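Local coordinates for lysyl oxidase (Pichia pastoris, PDB 1W7C), which probably oxidises primary amines, including peptidyl lysine, to aldehydes using copper and a topaquinone cofactor made from one of its own tyrosines, at residues 410-423 with 686-699. Sequence-based numbering, arbitrary orientation. Where two conformers were deposited one is given.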
loop_
_atom_site.group_PDB
_atom_site.type_symbol
_atom_site.label_atom_id
_atom_site.label_comp_id
_atom_site.label_asym_id
_atom_site.label_seq_id
_atom_site.Cartn_x
_atom_site.Cartn_y
_atom_site.Cartn_z
ATOM N N LEU A 410 10.133 -9.646 -7.935
ATOM C CA LEU A 410 9.419 -10.408 -6.907
ATOM C C LEU A 410 10.348 -10.750 -5.753
ATOM O O LEU A 410 9.934 -10.730 -4.605
ATOM C CB LEU A 410 8.771 -11.663 -7.517
ATOM C CG LEU A 410 7.940 -12.510 -6.532
ATOM C CD1 LEU A 410 6.825 -11.705 -5.887
ATOM C CD2 LEU A 410 7.368 -13.682 -7.310
ATOM N N LEU A 411 11.592 -11.094 -6.076
ATOM C CA LEU A 411 12.623 -11.340 -5.067
ATOM C C LEU A 411 13.996 -11.205 -5.718
ATOM O O LEU A 411 14.114 -11.085 -6.939
ATOM C CB LEU A 411 12.434 -12.693 -4.363
ATOM C CG LEU A 411 12.652 -13.981 -5.133
ATOM C CD1 LEU A 411 14.109 -14.230 -5.504
ATOM C CD2 LEU A 411 12.148 -15.172 -4.344
ATOM N N ARG A 412 15.020 -11.159 -4.880
ATOM C CA ARG A 412 16.380 -11.228 -5.374
ATOM C C ARG A 412 17.329 -11.595 -4.254
ATOM O O ARG A 412 17.001 -11.419 -3.074
ATOM C CB ARG A 412 16.834 -9.849 -5.922
ATOM C CG ARG A 412 17.192 -8.870 -4.786
ATOM C CD ARG A 412 17.593 -7.462 -5.220
ATOM N NE ARG A 412 18.486 -7.437 -6.384
ATOM C CZ ARG A 412 19.745 -7.835 -6.385
ATOM N NH1 ARG A 412 20.284 -8.301 -5.275
ATOM N NH2 ARG A 412 20.444 -7.797 -7.526
ATOM N N HIS A 413 18.536 -12.004 -4.660
ATOM C CA HIS A 413 19.663 -11.976 -3.752
ATOM C C HIS A 413 20.976 -11.887 -4.514
ATOM O O HIS A 413 21.133 -12.523 -5.540
ATOM C CB HIS A 413 19.678 -13.179 -2.770
ATOM C CG HIS A 413 20.757 -13.090 -1.742
ATOM N ND1 HIS A 413 20.844 -12.047 -0.846
ATOM C CD2 HIS A 413 21.816 -13.899 -1.486
ATOM C CE1 HIS A 413 21.894 -12.231 -0.068
ATOM N NE2 HIS A 413 22.510 -13.341 -0.442
ATOM N N THR A 414 21.922 -11.150 -3.943
ATOM C CA THR A 414 23.309 -11.129 -4.406
ATOM C C THR A 414 24.182 -11.665 -3.287
ATOM O O THR A 414 24.170 -11.160 -2.183
ATOM C CB THR A 414 23.735 -9.704 -4.784
ATOM O OG1 THR A 414 22.962 -9.268 -5.910
ATOM C CG2 THR A 414 25.191 -9.622 -5.177
ATOM N N GLY A 415 24.989 -12.661 -3.618
ATOM C CA GLY A 415 26.038 -13.084 -2.706
ATOM C C GLY A 415 26.816 -14.210 -3.287
ATOM O O GLY A 415 26.401 -14.765 -4.264
ATOM N N ALA A 416 27.954 -14.525 -2.683
ATOM C CA ALA A 416 28.737 -15.710 -3.029
ATOM C C ALA A 416 28.965 -15.817 -4.544
ATOM O O ALA A 416 28.863 -16.907 -5.118
ATOM C CB ALA A 416 28.020 -16.959 -2.484
ATOM N N SER A 417 29.264 -14.678 -5.178
ATOM C CA SER A 417 29.590 -14.596 -6.618
ATOM C C SER A 417 28.403 -14.894 -7.560
ATOM O O SER A 417 28.609 -15.271 -8.716
ATOM C CB SER A 417 30.819 -15.450 -6.965
ATOM O OG SER A 417 31.902 -15.079 -6.134
ATOM N N TYR A 418 27.181 -14.659 -7.106
ATOM C CA TYR A 418 26.018 -14.728 -7.988
ATOM C C TYR A 418 25.008 -13.645 -7.663
ATOM O O TYR A 418 25.044 -13.041 -6.584
ATOM C CB TYR A 418 25.320 -16.093 -7.866
ATOM C CG TYR A 418 24.580 -16.334 -6.542
ATOM C CD1 TYR A 418 23.261 -15.895 -6.342
ATOM C CD2 TYR A 418 25.200 -17.012 -5.494
ATOM C CE1 TYR A 418 22.625 -16.118 -5.148
ATOM C CE2 TYR A 418 24.547 -17.243 -4.274
ATOM C CZ TYR A 418 23.248 -16.794 -4.112
ATOM O OH TYR A 418 22.553 -17.009 -2.933
ATOM N N SER A 419 24.148 -13.361 -8.647
ATOM C CA SER A 419 22.939 -12.604 -8.392
ATOM C C SER A 419 21.777 -13.343 -8.992
ATOM O O SER A 419 21.852 -13.775 -10.144
ATOM C CB SER A 419 23.013 -11.206 -9.002
ATOM O OG SER A 419 23.917 -10.387 -8.310
ATOM N N ALA A 420 20.729 -13.506 -8.205
ATOM C CA ALA A 420 19.540 -14.228 -8.630
ATOM C C ALA A 420 18.360 -13.278 -8.459
ATOM O O ALA A 420 18.147 -12.756 -7.390
ATOM C CB ALA A 420 19.368 -15.467 -7.770
ATOM N N ILE A 421 17.657 -12.962 -9.533
ATOM C CA ILE A 421 16.526 -12.032 -9.489
ATOM C C ILE A 421 15.339 -12.647 -10.236
ATOM O O ILE A 421 15.515 -13.146 -11.341
ATOM C CB ILE A 421 16.880 -10.625 -10.148
ATOM C CG1 ILE A 421 18.232 -10.086 -9.680
ATOM C CG2 ILE A 421 15.752 -9.626 -9.892
ATOM C CD1 ILE A 421 18.736 -9.009 -10.510
ATOM N N THR A 422 14.160 -12.553 -9.641
ATOM C CA THR A 422 12.928 -13.013 -10.248
ATOM C C THR A 422 12.049 -11.820 -10.548
ATOM O O THR A 422 11.836 -10.981 -9.690
ATOM C CB THR A 422 12.196 -13.956 -9.288
ATOM O OG1 THR A 422 12.997 -15.133 -9.099
ATOM C CG2 THR A 422 10.869 -14.410 -9.907
ATOM N N GLN A 423 11.579 -11.732 -11.775
ATOM C CA GLN A 423 10.634 -10.697 -12.201
ATOM C C GLN A 423 9.277 -10.892 -11.532
ATOM O O GLN A 423 8.979 -11.935 -10.962
ATOM C CB GLN A 423 10.483 -10.669 -13.733
ATOM C CG GLN A 423 11.752 -10.451 -14.472
ATOM C CD GLN A 423 11.506 -10.454 -15.949
ATOM O OE1 GLN A 423 11.528 -11.502 -16.561
ATOM N NE2 GLN A 423 11.236 -9.299 -16.521
ATOM N N SER A 686 7.086 -19.423 -6.212
ATOM C CA SER A 686 7.412 -18.804 -7.488
ATOM C C SER A 686 8.656 -19.347 -8.170
ATOM O O SER A 686 8.940 -18.956 -9.306
ATOM C CB SER A 686 7.566 -17.290 -7.329
ATOM O OG SER A 686 8.746 -16.922 -6.639
ATOM N N ARG A 687 9.407 -20.216 -7.484
ATOM C CA ARG A 687 10.752 -20.577 -7.937
ATOM C C ARG A 687 10.805 -21.287 -9.290
ATOM O O ARG A 687 11.852 -21.301 -9.957
ATOM C CB ARG A 687 11.450 -21.472 -6.902
ATOM C CG ARG A 687 11.637 -20.914 -5.478
ATOM C CD ARG A 687 12.544 -19.672 -5.343
ATOM N NE ARG A 687 11.870 -18.523 -5.913
ATOM C CZ ARG A 687 12.271 -17.820 -6.959
ATOM N NH1 ARG A 687 13.477 -18.003 -7.487
ATOM N NH2 ARG A 687 11.482 -16.872 -7.411
ATOM N N ASP A 688 9.677 -21.852 -9.719
ATOM C CA ASP A 688 9.595 -22.511 -11.007
ATOM C C ASP A 688 9.359 -21.602 -12.233
ATOM O O ASP A 688 9.415 -22.051 -13.385
ATOM C CB ASP A 688 8.526 -23.614 -10.961
ATOM C CG ASP A 688 7.155 -23.099 -10.667
ATOM O OD1 ASP A 688 7.035 -22.265 -9.759
ATOM O OD2 ASP A 688 6.156 -23.493 -11.290
ATOM N N THR A 689 9.135 -20.308 -12.015
ATOM C CA THR A 689 8.969 -19.429 -13.155
ATOM C C THR A 689 10.240 -19.358 -13.995
ATOM O O THR A 689 11.358 -19.455 -13.478
ATOM C CB THR A 689 8.500 -18.008 -12.754
ATOM O OG1 THR A 689 8.213 -17.271 -13.942
ATOM C CG2 THR A 689 9.537 -17.191 -11.990
ATOM N N THR A 690 10.095 -19.169 -15.296
ATOM C CA THR A 690 11.227 -18.879 -16.141
ATOM C C THR A 690 11.570 -17.390 -16.149
ATOM O O THR A 690 12.603 -17.033 -16.723
ATOM C CB THR A 690 10.965 -19.277 -17.563
ATOM O OG1 THR A 690 9.899 -18.479 -18.091
ATOM C CG2 THR A 690 10.562 -20.763 -17.718
ATOM N N GLN A 691 10.728 -16.539 -15.545
ATOM C CA GLN A 691 10.941 -15.097 -15.623
ATOM C C GLN A 691 11.902 -14.679 -14.502
ATOM O O GLN A 691 11.535 -13.984 -13.548
ATOM C CB GLN A 691 9.597 -14.351 -15.528
ATOM C CG GLN A 691 8.620 -14.770 -16.620
ATOM C CD GLN A 691 9.166 -14.550 -18.019
ATOM O OE1 GLN A 691 9.429 -13.419 -18.428
ATOM N NE2 GLN A 691 9.368 -15.647 -18.755
ATOM N N GLN A 692 13.140 -15.155 -14.636
ATOM C CA GLN A 692 14.185 -14.887 -13.656
ATOM C C GLN A 692 15.542 -14.953 -14.339
ATOM O O GLN A 692 15.627 -15.412 -15.496
ATOM C CB GLN A 692 14.062 -15.838 -12.453
ATOM C CG GLN A 692 14.098 -17.305 -12.743
ATOM C CD GLN A 692 14.066 -18.117 -11.452
ATOM O OE1 GLN A 692 15.026 -18.112 -10.698
ATOM N NE2 GLN A 692 12.983 -18.865 -11.234
ATOM N N VAL A 693 16.574 -14.478 -13.639
ATOM C CA VAL A 693 17.954 -14.493 -14.137
ATOM C C VAL A 693 18.826 -15.064 -13.029
ATOM O O VAL A 693 18.582 -14.836 -11.847
ATOM C CB VAL A 693 18.441 -13.072 -14.574
ATOM C CG1 VAL A 693 18.450 -12.091 -13.414
ATOM C CG2 VAL A 693 19.806 -13.138 -15.237
ATOM N N PHE A 694 19.855 -15.787 -13.453
ATOM C CA PHE A 694 20.894 -16.278 -12.569
ATOM C C PHE A 694 22.211 -15.894 -13.192
ATOM O O PHE A 694 22.594 -16.417 -14.217
ATOM C CB PHE A 694 20.767 -17.789 -12.368
ATOM C CG PHE A 694 21.741 -18.372 -11.383
ATOM C CD1 PHE A 694 22.564 -19.445 -11.736
ATOM C CD2 PHE A 694 21.812 -17.894 -10.090
ATOM C CE1 PHE A 694 23.443 -19.996 -10.821
ATOM C CE2 PHE A 694 22.710 -18.445 -9.167
ATOM C CZ PHE A 694 23.509 -19.497 -9.527
ATOM N N TYR A 695 22.854 -14.926 -12.571
ATOM C CA TYR A 695 24.148 -14.401 -12.981
ATOM C C TYR A 695 25.194 -15.014 -12.069
ATOM O O TYR A 695 25.015 -15.033 -10.850
ATOM C CB TYR A 695 24.152 -12.870 -12.777
ATOM C CG TYR A 695 25.543 -12.270 -12.833
ATOM C CD1 TYR A 695 26.348 -12.189 -11.688
ATOM C CD2 TYR A 695 26.035 -11.772 -14.019
ATOM C CE1 TYR A 695 27.616 -11.678 -11.748
ATOM C CE2 TYR A 695 27.323 -11.234 -14.111
ATOM C CZ TYR A 695 28.094 -11.178 -12.951
ATOM O OH TYR A 695 29.360 -10.649 -13.014
ATOM N N THR A 696 26.285 -15.500 -12.647
ATOM C CA THR A 696 27.413 -15.954 -11.862
ATOM C C THR A 696 28.691 -15.343 -12.340
ATOM O O THR A 696 28.848 -15.085 -13.527
ATOM C CB THR A 696 27.543 -17.476 -11.913
ATOM O OG1 THR A 696 27.595 -17.919 -13.269
ATOM C CG2 THR A 696 26.307 -18.156 -11.294
ATOM N N TYR A 697 29.615 -15.174 -11.393
ATOM C CA TYR A 697 30.943 -14.680 -11.710
ATOM C C TYR A 697 31.952 -15.702 -11.216
ATOM O O TYR A 697 31.853 -16.181 -10.100
ATOM C CB TYR A 697 31.184 -13.321 -11.056
ATOM C CG TYR A 697 32.572 -12.752 -11.291
ATOM C CD1 TYR A 697 32.833 -11.940 -12.387
ATOM C CD2 TYR A 697 33.622 -13.028 -10.414
ATOM C CE1 TYR A 697 34.099 -11.407 -12.606
ATOM C CE2 TYR A 697 34.892 -12.502 -10.623
ATOM C CZ TYR A 697 35.121 -11.691 -11.720
ATOM O OH TYR A 697 36.375 -11.172 -11.936
ATOM N N ASP A 698 32.911 -16.040 -12.078
ATOM C CA ASP A 698 33.972 -16.972 -11.740
ATOM C C ASP A 698 35.186 -16.172 -11.273
ATOM O O ASP A 698 35.669 -15.296 -11.989
ATOM C CB ASP A 698 34.326 -17.829 -12.954
ATOM C CG ASP A 698 35.028 -19.118 -12.574
ATOM O OD1 ASP A 698 34.757 -20.156 -13.215
ATOM O OD2 ASP A 698 35.863 -19.189 -11.649
ATOM N N ASP A 699 35.658 -16.469 -10.063
ATOM C CA ASP A 699 36.746 -15.708 -9.443
ATOM C C ASP A 699 38.070 -15.930 -10.179
ATOM O O ASP A 699 38.856 -14.991 -10.354
ATOM C CB ASP A 699 36.902 -16.090 -7.962
ATOM C CG ASP A 699 35.689 -15.696 -7.121
ATOM O OD1 ASP A 699 35.869 -14.946 -6.135
ATOM O OD2 ASP A 699 34.523 -16.089 -7.365
#
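Strand 418-422 runs antiparallel to strand 692-697, axes 4.6 Å apart. Ser419 pairs with Tyr695 and Ile421 with Val693, each through two backbone hydrogen bonds. Tyr697 N to Ser417 O and Gln423 N to Gln691 O extend the ladder at both ends.

Tyr418, Ala420 and Thr422 share one face with Phe694 and Gln692. Phe694 holds CG anti to the backbone N (chi1 -176°), and the ring leans across toward Tyr418. Its CE2 meets Tyr418 CB at 3.7 Å, the ring planes at 45°, and its edge faces Ala420 CB. On the other face, Ile421 CB packs on Val693 CG1 at 3.9 Å.

Arg687 folds back, bent at chi2 and chi3. Its NH2 donates to Thr422 OG1 (2.9 Å) and to Ser686 OG, both near the guanidinium plane. Leu411 CD2 sits over one guanidinium face. Glu684 forms a salt bridge with NE and hydrogen-bonds Ser686 OG. A leucine in place of Arg687 would probably leave Thr422 OG1 without this donor and Glu684 without its charged mate.

Strand 692-697 lies between the type I' hairpin 411-422 and strand 704-707, which hydrogen-bonds the Phe694 and Thr696 backbones. Arg412 and His413 bind Asp439 of the second subunit, next in sequence to its topaquinone.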